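Local coordinates for protein ribokinase (Giardia lamblia, PDB 6WHJ) that probably phosphorylates D-ribose at its O-5 with ATP and magnesium, giving D-ribose 5-phosphate, as a homodimeric sugar kinase of the PfkB family, at residues S60-V65 and L84-C89; C281-E286 and A305-F310. All blocks are in the same frame, centred on the assembly; numbering follows the deposited sequence.

Contact 1. Residues S60-V65 and L84-C89; sequences SRAFFV and LGIPNC
F63 lies against the backbone that runs from P87 to C89, where a beta-alpha-beta crossover closes: strand 62-69 leads into helix 72-84, and the chain returns beside its starting strand to become strand 91-93, at one margin of the large sheet of this PfkB-family kinase. With CG anti to the backbone N (chi1 -169°), the F63 ring sits along the returning chain. N88 CA lies over one of its faces, and CE1 comes 3.6 Å from N88 C. P87 meets the ring through its CB, 3.7 Å from F63 CD1. Farther along the ring the C89 sulfur approaches obliquely, a Cys sulfur-aromatic contact with SG 4.7 Å from the F63 centroid; the same sulfur touches both methyls of V65.

F64 is turned to the other side of the strand, toward helix 44-55 and Y81 of helix 72-84, and near S46, a predicted substrate-binding residue. It shares the contact mainly through its backbone: F64 N donates to P87 O, and C89 N donates to F64 O at 3.0 Å. These two bonds straddle N88 and form a single bridge between F64 and N88, with the two chains running in the same general direction.

Toward the start of the loop, the proline ring packs on S60 and on the carbonyl of A62, while the A62 methyl meets I86 CG2. G85, with positive phi, ends helix 72-84 in a Schellman motif. N88 spends its amide on its own loop: OD1 accepts from I90 N, and ND2 donates to I86 O at 3.2 Å, in the plane of that carbonyl.

Contact 2. Residues C281-E286 and A305-F310; sequences CVRLME and AEAARF
R283 reaches across from helix 272-287 and meets three residues of helix 301-318, E306, A307 and F310, where the two short segments run roughly antiparallel, with axes 8.1 Å apart and an angle of 143° between their directions.

The apolar part comes first. The aliphatic stem of R283 lies on the F310 side chain, crossing it at about a right angle: CB comes 3.4 Å from F310 CD2, CG rests near F310 CB, and CD stands over one face of the ring in a CH-pi contact, 4.0 Å from its centroid. A307 has only a methyl to place between the helices, so R283 CA and A307 CA can come within 5.0 Å of each other. That methyl also packs against the backbone N of L284, and A307 CB lies 4.1 Å from L284 CD1.

The charged part lies at the end of the arginine. A bend at chi2 (59°) carries the guanidinium past the ring and between two carboxylates. R283 NH2 makes a salt bridge to E306 OE1 at 3.1 Å, its hydrogen bond weak because it is bent, while NH1 pairs with E286 OE1 one turn along its own helix. E306 extends fully to get there, and the carboxylate and guanidinium planes stand 65° apart. E286 also pairs with R331, which touches F310 from helix 331-341.

With an alanine opposite the arginine stem at the closest point and a salt-bridge network beside them, this is a near-antiparallel helix-helix packing within the helical layer that flanks the large sheet of the ribokinase-like alpha/beta fold.

How the contacts relate
Both contacts belong to the alpha/beta body of the kinase, their centres 19 Å apart, but they hold different elements. Contact 1 ties strand 62-69 to the loop before strand 91-93, near one margin of the large sheet, and is partly buried; contact 2 joins two helices and is more fully buried. In contact 1, backbone hydrogen bonds supply the polar part and an aromatic ring lies along the loop. In contact 2 each helix satisfies its own backbone, leaving side chains to supply the ionic links. The two meet where R61 NH1 packs 3.9 Å from M285 SD, and helix 44-55 touches side chains from both.

Contact 1. Residues S60-V65 and L84-C89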
ATOM      1  N   SER B  60     -19.010  27.098   5.060  1.00 40.06           N
ATOM      2  CA  SER B  60     -20.306  26.474   4.801  1.00 38.51           C
ATOM      3  C   SER B  60     -20.770  26.630   3.355  1.00 36.51           C
ATOM      4  O   SER B  60     -21.800  26.059   2.994  1.00 41.87           O
ATOM      5  CB  SER B  60     -21.360  27.025   5.765  1.00 40.57           C
ATOM      6  OG  SER B  60     -21.791  28.308   5.367  1.00 48.18           O
ATOM      7  N   ARG B  61     -20.039  27.373   2.521  1.00 38.69           N
ATOM      8  CA  ARG B  61     -20.384  27.510   1.109  1.00 38.08           C
ATOM      9  C   ARG B  61     -19.950  26.307   0.278  1.00 34.61           C
ATOM     10  O   ARG B  61     -20.402  26.162  -0.865  1.00 32.67           O
ATOM     11  CB  ARG B  61     -19.734  28.769   0.537  1.00 34.70           C
ATOM     12  CG  ARG B  61     -19.838  29.977   1.443  1.00 41.88           C
ATOM     13  CD  ARG B  61     -19.615  31.258   0.665  1.00 40.57           C
ATOM     14  NE  ARG B  61     -20.835  31.689  -0.000  1.00 47.84           N
ATOM     15  CZ  ARG B  61     -20.942  32.791  -0.732  1.00 48.34           C
ATOM     16  NH1 ARG B  61     -19.899  33.600  -0.888  1.00 45.43           N
ATOM     17  NH2 ARG B  61     -22.104  33.091  -1.293  1.00 50.87           N
ATOM     18  N   ALA B  62     -19.075  25.463   0.811  1.00 30.46           N
ATOM     19  CA  ALA B  62     -18.703  24.221   0.158  1.00 30.10           C
ATOM     20  C   ALA B  62     -19.603  23.092   0.643  1.00 33.23           C
ATOM     21  O   ALA B  62     -20.156  23.134   1.745  1.00 37.75           O
ATOM     22  CB  ALA B  62     -17.239  23.889   0.428  1.00 27.48           C
ATOM     23  N   PHE B  63     -19.738  22.067  -0.195  1.00 28.93           N
ATOM     24  CA  PHE B  63     -20.602  20.933   0.118  1.00 29.07           C
ATOM     25  C   PHE B  63     -19.984  19.706  -0.531  1.00 29.49           C
ATOM     26  O   PHE B  63     -19.775  19.690  -1.748  1.00 25.44           O
ATOM     27  CB  PHE B  63     -22.032  21.177  -0.391  1.00 28.53           C
ATOM     28  CG  PHE B  63     -23.055  20.182   0.116  1.00 30.01           C
ATOM     29  CD1 PHE B  63     -23.498  20.228   1.425  1.00 27.70           C
ATOM     30  CD2 PHE B  63     -23.600  19.227  -0.729  1.00 29.40           C
ATOM     31  CE1 PHE B  63     -24.439  19.325   1.885  1.00 27.73           C
ATOM     32  CE2 PHE B  63     -24.538  18.323  -0.276  1.00 25.81           C
ATOM     33  CZ  PHE B  63     -24.957  18.373   1.034  1.00 26.96           C
ATOM     34  N   PHE B  64     -19.652  18.696   0.270  1.00 31.61           N
ATOM     35  CA  PHE B  64     -19.020  17.492  -0.254  1.00 28.77           C
ATOM     36  C   PHE B  64     -20.056  16.376  -0.338  1.00 27.30           C
ATOM     37  O   PHE B  64     -20.823  16.156   0.605  1.00 29.90           O
ATOM     38  CB  PHE B  64     -17.828  17.060   0.604  1.00 26.65           C
ATOM     39  CG  PHE B  64     -17.200  15.759   0.155  1.00 29.15           C
ATOM     40  CD1 PHE B  64     -16.761  15.604  -1.157  1.00 24.66           C
ATOM     41  CD2 PHE B  64     -17.015  14.706   1.049  1.00 26.55           C
ATOM     42  CE1 PHE B  64     -16.189  14.416  -1.577  1.00 24.37           C
ATOM     43  CE2 PHE B  64     -16.434  13.514   0.630  1.00 24.29           C
ATOM     44  CZ  PHE B  64     -16.022  13.369  -0.681  1.00 23.85           C
ATOM     45  N   VAL B  65     -20.073  15.681  -1.472  1.00 23.57           N
ATOM     46  CA  VAL B  65     -20.968  14.560  -1.712  1.00 25.75           C
ATOM     47  C   VAL B  65     -20.101  13.346  -1.994  1.00 23.71           C
ATOM     48  O   VAL B  65     -19.362  13.331  -2.986  1.00 26.18           O
ATOM     49  CB  VAL B  65     -21.917  14.830  -2.888  1.00 28.20           C
ATOM     50  CG1 VAL B  65     -22.892  13.665  -3.056  1.00 28.30           C
ATOM     51  CG2 VAL B  65     -22.635  16.163  -2.708  1.00 26.87           C
ATOM     52  N   LEU B  84     -13.887  20.694  10.651  1.00 37.29           N
ATOM     53  CA  LEU B  84     -13.571  21.709   9.651  1.00 34.85           C
ATOM     54  C   LEU B  84     -14.749  22.635   9.380  1.00 37.89           C
ATOM     55  O   LEU B  84     -14.550  23.728   8.834  1.00 41.74           O
ATOM     56  CB  LEU B  84     -13.144  21.057   8.335  1.00 32.47           C
ATOM     57  CG  LEU B  84     -11.786  20.351   8.266  1.00 34.19           C
ATOM     58  CD1 LEU B  84     -11.585  19.713   6.902  1.00 30.82           C
ATOM     59  CD2 LEU B  84     -10.663  21.308   8.584  1.00 32.16           C
ATOM     60  N   GLY B  85     -15.963  22.225   9.750  1.00 36.76           N
ATOM     61  CA  GLY B  85     -17.145  23.030   9.512  1.00 31.87           C
ATOM     62  C   GLY B  85     -17.619  23.050   8.078  1.00 37.40           C
ATOM     63  O   GLY B  85     -18.233  24.036   7.653  1.00 40.87           O
ATOM     64  N   ILE B  86     -17.393  21.974   7.327  1.00 35.80           N
ATOM     65  CA  ILE B  86     -17.735  21.889   5.912  1.00 34.47           C
ATOM     66  C   ILE B  86     -18.978  21.011   5.775  1.00 30.93           C
ATOM     67  O   ILE B  86     -18.912  19.807   6.045  1.00 32.76           O
ATOM     68  CB  ILE B  86     -16.578  21.327   5.081  1.00 31.98           C
ATOM     69  CG1 ILE B  86     -15.312  22.154   5.294  1.00 32.65           C
ATOM     70  CG2 ILE B  86     -16.969  21.276   3.621  1.00 32.26           C
ATOM     71  CD1 ILE B  86     -14.105  21.620   4.545  1.00 34.31           C
ATOM     72  N   PRO B  87     -20.108  21.551   5.329  1.00 33.69           N
ATOM     73  CA  PRO B  87     -21.300  20.724   5.142  1.00 32.52           C
ATOM     74  C   PRO B  87     -21.060  19.621   4.126  1.00 30.18           C
ATOM     75  O   PRO B  87     -20.266  19.761   3.198  1.00 31.44           O
ATOM     76  CB  PRO B  87     -22.349  21.720   4.630  1.00 31.76           C
ATOM     77  CG  PRO B  87     -21.845  23.063   5.038  1.00 31.60           C
ATOM     78  CD  PRO B  87     -20.351  22.960   4.979  1.00 36.18           C
ATOM     79  N   ASN B  88     -21.779  18.521   4.292  1.00 29.60           N
ATOM     80  CA  ASN B  88     -21.627  17.399   3.379  1.00 30.85           C
ATOM     81  C   ASN B  88     -22.853  16.512   3.520  1.00 29.80           C
ATOM     82  O   ASN B  88     -23.665  16.691   4.426  1.00 33.55           O
ATOM     83  CB  ASN B  88     -20.349  16.613   3.676  1.00 30.59           C
ATOM     84  CG  ASN B  88     -20.362  16.017   5.053  1.00 30.09           C
ATOM     85  OD1 ASN B  88     -20.966  14.967   5.273  1.00 29.37           O
ATOM     86  ND2 ASN B  88     -19.692  16.671   5.991  1.00 30.71           N
ATOM     87  N   CYS B  89     -23.018  15.586   2.578  1.00 33.12           N
ATOM     88  CA  CYS B  89     -23.928  14.458   2.783  1.00 36.23           C
ATOM     89  C   CYS B  89     -23.163  13.155   2.505  1.00 33.47           C
ATOM     90  O   CYS B  89     -23.522  12.354   1.646  1.00 34.70           O
ATOM     91  CB  CYS B  89     -25.209  14.572   1.948  1.00 32.44           C
ATOM     92  SG  CYS B  89     -24.957  14.700   0.178  1.00 41.36           S
TER

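Contact 2. Residues C281-E286 and A305-F310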
ATOM      1  N   CYS B 281     -12.108  27.126  -7.829  1.00 29.81           N
ATOM      2  CA  CYS B 281     -13.559  27.128  -7.681  1.00 27.80           C
ATOM      3  C   CYS B 281     -14.017  28.173  -6.672  1.00 31.49           C
ATOM      4  O   CYS B 281     -15.045  28.829  -6.881  1.00 32.62           O
ATOM      5  CB  CYS B 281     -14.052  25.741  -7.280  1.00 25.01           C
ATOM      6  SG  CYS B 281     -13.921  24.539  -8.614  1.00 27.98           S
ATOM      7  N   VAL B 282     -13.282  28.336  -5.567  1.00 28.30           N
ATOM      8  CA  VAL B 282     -13.660  29.345  -4.580  1.00 29.97           C
ATOM      9  C   VAL B 282     -13.689  30.727  -5.220  1.00 30.44           C
ATOM     10  O   VAL B 282     -14.692  31.444  -5.138  1.00 33.75           O
ATOM     11  CB  VAL B 282     -12.716  29.300  -3.363  1.00 31.27           C
ATOM     12  CG1 VAL B 282     -12.856  30.567  -2.532  1.00 30.59           C
ATOM     13  CG2 VAL B 282     -13.033  28.086  -2.516  1.00 31.52           C
ATOM     14  N   ARG B 283     -12.594  31.109  -5.890  1.00 29.86           N
ATOM     15  CA  ARG B 283     -12.522  32.428  -6.519  1.00 31.31           C
ATOM     16  C   ARG B 283     -13.487  32.556  -7.687  1.00 31.47           C
ATOM     17  O   ARG B 283     -14.034  33.639  -7.917  1.00 34.21           O
ATOM     18  CB  ARG B 283     -11.103  32.711  -6.998  1.00 30.70           C
ATOM     19  CG  ARG B 283     -10.822  34.176  -7.271  1.00 30.87           C
ATOM     20  CD  ARG B 283     -11.043  35.021  -6.037  1.00 33.62           C
ATOM     21  NE  ARG B 283     -10.940  36.441  -6.353  1.00 36.58           N
ATOM     22  CZ  ARG B 283     -11.867  37.350  -6.069  1.00 36.37           C
ATOM     23  NH1 ARG B 283     -12.979  37.004  -5.431  1.00 35.64           N
ATOM     24  NH2 ARG B 283     -11.662  38.616  -6.408  1.00 35.34           N
ATOM     25  N   LEU B 284     -13.703  31.475  -8.435  1.00 29.73           N
ATOM     26  CA  LEU B 284     -14.673  31.506  -9.520  1.00 30.54           C
ATOM     27  C   LEU B 284     -16.062  31.793  -8.979  1.00 34.68           C
ATOM     28  O   LEU B 284     -16.778  32.662  -9.491  1.00 33.89           O
ATOM     29  CB  LEU B 284     -14.643  30.183 -10.275  1.00 29.76           C
ATOM     30  CG  LEU B 284     -15.254  30.114 -11.665  1.00 31.76           C
ATOM     31  CD1 LEU B 284     -14.697  31.229 -12.521  1.00 33.28           C
ATOM     32  CD2 LEU B 284     -14.922  28.764 -12.281  1.00 33.12           C
ATOM     33  N   MET B 285     -16.442  31.090  -7.911  1.00 35.16           N
ATOM     34  CA  MET B 285     -17.746  31.294  -7.296  1.00 33.78           C
ATOM     35  C   MET B 285     -17.887  32.705  -6.739  1.00 35.38           C
ATOM     36  O   MET B 285     -18.975  33.287  -6.790  1.00 36.98           O
ATOM     37  CB  MET B 285     -17.965  30.253  -6.191  1.00 31.66           C
ATOM     38  CG  MET B 285     -19.314  30.334  -5.491  1.00 35.12           C
ATOM     39  SD  MET B 285     -19.261  31.424  -4.045  1.00 39.76           S
ATOM     40  CE  MET B 285     -17.988  30.613  -3.086  1.00 34.99           C
ATOM     41  N   GLU B 286     -16.797  33.279  -6.223  1.00 37.97           N
ATOM     42  CA  GLU B 286     -16.878  34.619  -5.651  1.00 36.72           C
ATOM     43  C   GLU B 286     -17.018  35.676  -6.735  1.00 41.46           C
ATOM     44  O   GLU B 286     -17.780  36.635  -6.578  1.00 42.54           O
ATOM     45  CB  GLU B 286     -15.652  34.901  -4.786  1.00 32.14           C
ATOM     46  CG  GLU B 286     -15.677  34.196  -3.449  1.00 35.95           C
ATOM     47  CD  GLU B 286     -14.363  34.308  -2.694  1.00 39.67           C
ATOM     48  OE1 GLU B 286     -13.416  34.933  -3.227  1.00 36.14           O
ATOM     49  OE2 GLU B 286     -14.291  33.790  -1.554  1.00 41.76           O
ATOM     50  N   ALA B 305      -9.444  33.938 -15.909  1.00 30.85           N
ATOM     51  CA  ALA B 305      -8.029  34.172 -15.641  1.00 33.63           C
ATOM     52  C   ALA B 305      -7.806  34.675 -14.220  1.00 34.05           C
ATOM     53  O   ALA B 305      -6.866  34.238 -13.549  1.00 32.22           O
ATOM     54  CB  ALA B 305      -7.452  35.159 -16.652  1.00 32.86           C
ATOM     55  N   GLU B 306      -8.680  35.559 -13.724  1.00 32.84           N
ATOM     56  CA  GLU B 306      -8.492  36.062 -12.368  1.00 32.84           C
ATOM     57  C   GLU B 306      -8.667  34.950 -11.338  1.00 31.76           C
ATOM     58  O   GLU B 306      -7.936  34.896 -10.343  1.00 31.81           O
ATOM     59  CB  GLU B 306      -9.443  37.226 -12.080  1.00 32.67           C
ATOM     60  CG  GLU B 306      -9.213  37.816 -10.687  1.00 32.87           C
ATOM     61  CD  GLU B 306     -10.132  38.970 -10.345  1.00 40.79           C
ATOM     62  OE1 GLU B 306     -10.298  39.246  -9.136  1.00 42.77           O
ATOM     63  OE2 GLU B 306     -10.676  39.611 -11.273  1.00 43.99           O
ATOM     64  N   ALA B 307      -9.619  34.043 -11.564  1.00 30.95           N
ATOM     65  CA  ALA B 307      -9.780  32.911 -10.659  1.00 29.53           C
ATOM     66  C   ALA B 307      -8.534  32.030 -10.653  1.00 26.92           C
ATOM     67  O   ALA B 307      -8.121  31.531  -9.602  1.00 26.56           O
ATOM     68  CB  ALA B 307     -11.021  32.104 -11.051  1.00 27.37           C
ATOM     69  N   ALA B 308      -7.900  31.855 -11.814  1.00 30.35           N
ATOM     70  CA  ALA B 308      -6.709  31.016 -11.888  1.00 29.68           C
ATOM     71  C   ALA B 308      -5.480  31.689 -11.276  1.00 30.91           C
ATOM     72  O   ALA B 308      -4.630  30.996 -10.700  1.00 28.95           O
ATOM     73  CB  ALA B 308      -6.436  30.627 -13.343  1.00 30.12           C
ATOM     74  N   ARG B 309      -5.376  33.024 -11.361  1.00 26.90           N
ATOM     75  CA  ARG B 309      -4.295  33.715 -10.658  1.00 30.84           C
ATOM     76  C   ARG B 309      -4.390  33.472  -9.160  1.00 30.06           C
ATOM     77  O   ARG B 309      -3.381  33.223  -8.493  1.00 31.91           O
ATOM     78  CB  ARG B 309      -4.327  35.221 -10.938  1.00 29.35           C
ATOM     79  CG  ARG B 309      -3.806  35.641 -12.296  1.00 33.79           C
ATOM     80  CD  ARG B 309      -3.715  37.170 -12.407  1.00 43.49           C
ATOM     81  NE  ARG B 309      -4.985  37.816 -12.764  1.00 44.33           N
ATOM     82  CZ  ARG B 309      -5.407  37.989 -14.014  1.00 39.18           C
ATOM     83  NH1 ARG B 309      -4.672  37.559 -15.032  1.00 38.14           N
ATOM     84  NH2 ARG B 309      -6.566  38.581 -14.250  1.00 36.81           N
ATOM     85  N   PHE B 310      -5.606  33.526  -8.625  1.00 26.46           N
ATOM     86  CA  PHE B 310      -5.830  33.231  -7.218  1.00 30.02           C
ATOM     87  C   PHE B 310      -5.440  31.794  -6.904  1.00 31.00           C
ATOM     88  O   PHE B 310      -4.733  31.533  -5.924  1.00 30.30           O
ATOM     89  CB  PHE B 310      -7.302  33.507  -6.909  1.00 32.12           C
ATOM     90  CG  PHE B 310      -7.719  33.244  -5.495  1.00 29.92           C
ATOM     91  CD1 PHE B 310      -7.631  34.237  -4.541  1.00 34.02           C
ATOM     92  CD2 PHE B 310      -8.281  32.031  -5.140  1.00 28.90           C
ATOM     93  CE1 PHE B 310      -8.054  34.008  -3.241  1.00 35.50           C
ATOM     94  CE2 PHE B 310      -8.706  31.800  -3.852  1.00 29.55           C
ATOM     95  CZ  PHE B 310      -8.590  32.784  -2.901  1.00 34.60           C
TER